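Local coordinates for protein caltubin, EF-hand (Lymnaea stagnalis, PDB 6VAN) that probably serves as a calcium-binding EF-hand protein, its loops occupied by strontium ions in this crystal, at residues Asn31-Phe36 / Ala46-Arg51. Numbering follows the deposited sequence.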
loop_
_atom_site.group_PDB
_atom_site.type_symbol
_atom_site.label_atom_id
_atom_site.label_comp_id
_atom_site.label_asym_id
_atom_site.label_seq_id
_atom_site.Cartn_x
_atom_site.Cartn_y
_atom_site.Cartn_z
ATOM N N ASN A 31 -9.182 -1.098 8.990
ATOM C CA ASN A 31 -8.407 -2.023 9.852
ATOM C C ASN A 31 -7.141 -2.470 9.112
ATOM O O ASN A 31 -6.099 -2.603 9.768
ATOM C CB ASN A 31 -9.304 -3.154 10.343
ATOM C CG ASN A 31 -10.155 -2.717 11.516
ATOM O OD1 ASN A 31 -10.159 -1.537 11.884
ATOM N ND2 ASN A 31 -10.866 -3.659 12.121
ATOM N N TYR A 32 -7.227 -2.620 7.793
ATOM C CA TYR A 32 -6.068 -2.914 6.915
ATOM C C TYR A 32 -5.041 -1.770 7.006
ATOM O O TYR A 32 -3.894 -1.998 7.437
ATOM C CB TYR A 32 -6.555 -3.166 5.492
ATOM C CG TYR A 32 -5.458 -3.155 4.474
ATOM C CD1 TYR A 32 -4.493 -4.138 4.478
ATOM C CD2 TYR A 32 -5.377 -2.151 3.521
ATOM C CE1 TYR A 32 -3.482 -4.147 3.535
ATOM C CE2 TYR A 32 -4.366 -2.139 2.575
ATOM C CZ TYR A 32 -3.410 -3.134 2.599
ATOM O OH TYR A 32 -2.407 -3.148 1.676
ATOM N N ILE A 33 -5.437 -0.554 6.645
ATOM C CA ILE A 33 -4.490 0.600 6.601
ATOM C C ILE A 33 -4.025 0.935 8.023
ATOM O O ILE A 33 -2.871 1.371 8.173
ATOM C CB ILE A 33 -5.103 1.806 5.879
ATOM C CG1 ILE A 33 -5.416 1.466 4.414
ATOM C CG2 ILE A 33 -4.201 3.024 6.000
ATOM C CD1 ILE A 33 -6.121 2.556 3.664
ATOM N N ARG A 34 -4.858 0.727 9.039
ATOM C CA ARG A 34 -4.519 1.099 10.438
ATOM C C ARG A 34 -3.310 0.313 10.934
ATOM O O ARG A 34 -2.625 0.845 11.825
ATOM C CB ARG A 34 -5.693 0.834 11.380
ATOM C CG ARG A 34 -6.523 2.066 11.670
ATOM C CD ARG A 34 -7.593 1.782 12.724
ATOM N NE ARG A 34 -8.274 2.994 13.163
ATOM C CZ ARG A 34 -9.386 3.024 13.892
ATOM N NH1 ARG A 34 -9.965 1.894 14.271
ATOM N NH2 ARG A 34 -9.924 4.190 14.227
ATOM N N ARG A 35 -3.071 -0.890 10.409
ATOM C CA ARG A 35 -1.888 -1.708 10.764
ATOM C C ARG A 35 -0.633 -0.833 10.627
ATOM O O ARG A 35 0.196 -0.896 11.521
ATOM C CB ARG A 35 -1.795 -2.964 9.898
ATOM C CG ARG A 35 -2.786 -4.058 10.282
ATOM C CD ARG A 35 -3.075 -5.069 9.179
ATOM N NE ARG A 35 -1.899 -5.561 8.444
ATOM C CZ ARG A 35 -1.502 -5.146 7.230
ATOM N NH1 ARG A 35 -2.171 -4.212 6.571
ATOM N NH2 ARG A 35 -0.419 -5.669 6.676
ATOM N N PHE A 36 -0.542 -0.010 9.579
ATOM C CA PHE A 36 0.712 0.721 9.232
ATOM C C PHE A 36 0.537 2.240 9.205
ATOM O O PHE A 36 1.558 2.934 9.176
ATOM C CB PHE A 36 1.286 0.187 7.919
ATOM C CG PHE A 36 0.364 0.180 6.723
ATOM C CD1 PHE A 36 -0.420 -0.923 6.418
ATOM C CD2 PHE A 36 0.347 1.240 5.839
ATOM C CE1 PHE A 36 -1.211 -0.961 5.282
ATOM C CE2 PHE A 36 -0.448 1.196 4.702
ATOM C CZ PHE A 36 -1.249 0.117 4.444
ATOM N N ALA A 46 -11.672 6.304 2.351
ATOM C CA ALA A 46 -12.733 6.443 1.326
ATOM C C ALA A 46 -12.112 6.596 -0.071
ATOM O O ALA A 46 -12.620 5.950 -0.996
ATOM C CB ALA A 46 -13.648 7.594 1.693
ATOM N N ALA A 47 -11.020 7.364 -0.220
ATOM C CA ALA A 47 -10.356 7.665 -1.512
ATOM C C ALA A 47 -9.665 6.400 -2.071
ATOM O O ALA A 47 -9.616 6.227 -3.317
ATOM C CB ALA A 47 -9.339 8.759 -1.320
ATOM N N PHE A 48 -9.095 5.609 -1.164
ATOM C CA PHE A 48 -8.475 4.294 -1.467
ATOM C C PHE A 48 -9.532 3.395 -2.123
ATOM O O PHE A 48 -9.283 2.814 -3.207
ATOM C CB PHE A 48 -7.920 3.683 -0.191
ATOM C CG PHE A 48 -7.123 2.425 -0.418
ATOM C CD1 PHE A 48 -7.746 1.192 -0.459
ATOM C CD2 PHE A 48 -5.741 2.476 -0.593
ATOM C CE1 PHE A 48 -7.019 0.028 -0.671
ATOM C CE2 PHE A 48 -5.020 1.313 -0.798
ATOM C CZ PHE A 48 -5.659 0.093 -0.829
ATOM N N ILE A 49 -10.701 3.316 -1.488
ATOM C CA ILE A 49 -11.832 2.509 -2.010
ATOM C C ILE A 49 -12.268 3.087 -3.370
ATOM O O ILE A 49 -12.441 2.295 -4.313
ATOM C CB ILE A 49 -12.971 2.402 -0.962
ATOM C CG1 ILE A 49 -12.544 1.585 0.258
ATOM C CG2 ILE A 49 -14.240 1.835 -1.624
ATOM C CD1 ILE A 49 -13.524 1.576 1.434
ATOM N N SER A 50 -12.407 4.416 -3.503
ATOM C CA SER A 50 -12.957 5.086 -4.714
ATOM C C SER A 50 -12.099 4.811 -5.959
ATOM O O SER A 50 -12.669 4.644 -7.033
ATOM C CB SER A 50 -13.152 6.576 -4.498
ATOM O OG SER A 50 -13.423 7.239 -5.728
ATOM N N ARG A 51 -10.770 4.758 -5.838
ATOM C CA ARG A 51 -9.902 4.512 -7.021
ATOM C C ARG A 51 -10.169 3.105 -7.585
ATOM O O ARG A 51 -9.896 2.897 -8.799
ATOM C CB ARG A 51 -8.418 4.713 -6.687
ATOM C CG ARG A 51 -7.940 6.144 -6.909
ATOM C CD ARG A 51 -6.590 6.428 -6.280
ATOM N NE ARG A 51 -5.712 5.293 -6.427
ATOM C CZ ARG A 51 -5.123 4.926 -7.560
ATOM N NH1 ARG A 51 -4.342 3.861 -7.569
ATOM N NH2 ARG A 51 -5.294 5.621 -8.677
#
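With CG trans to the backbone nitrogen (chi1 -173°), F48 sends its ring out from helix 42-52 toward helix 26-34, where I33 meets it with an extended CG1-CD1 arm (chi2 175°). The terminal methyl CD1 of I33 settles over one face of the F48 ring, displaced toward the rim, and lies 4.2 Å from F48 CG. Isoleucine suits this place: beta-branching restricts its chi1, and the extended arm carries a methyl to a flat apolar face. Y32, one residue earlier, approaches the far end of the same ring, its CE2 coming obliquely to within 4.3 Å of F48 CZ. Its other neighbours include W15 and W83, so an aromatic residue fits a site bordered by rings.

Within 31-36, the carbonyl O of Y32 accepts from R35 N and, at 2.9 Å, from R35 NH1, which reach it from opposite faces of the carbonyl plane. The carbonyl O of I33 lies over the centre of one face of the F36 ring, 3.7 Å from its plane, and F36 CE1 sits over a face of Y32. L86 of helix 77-87 touches both I33 and F36.

Helix 26-34 carries E28 of one strontium site and helix 42-52 leads into the next, at D53, consistent with a paired EF-hand. No hydrogen bond crosses between the segments; their apolar contact probably depends on packing and not on directed bonds.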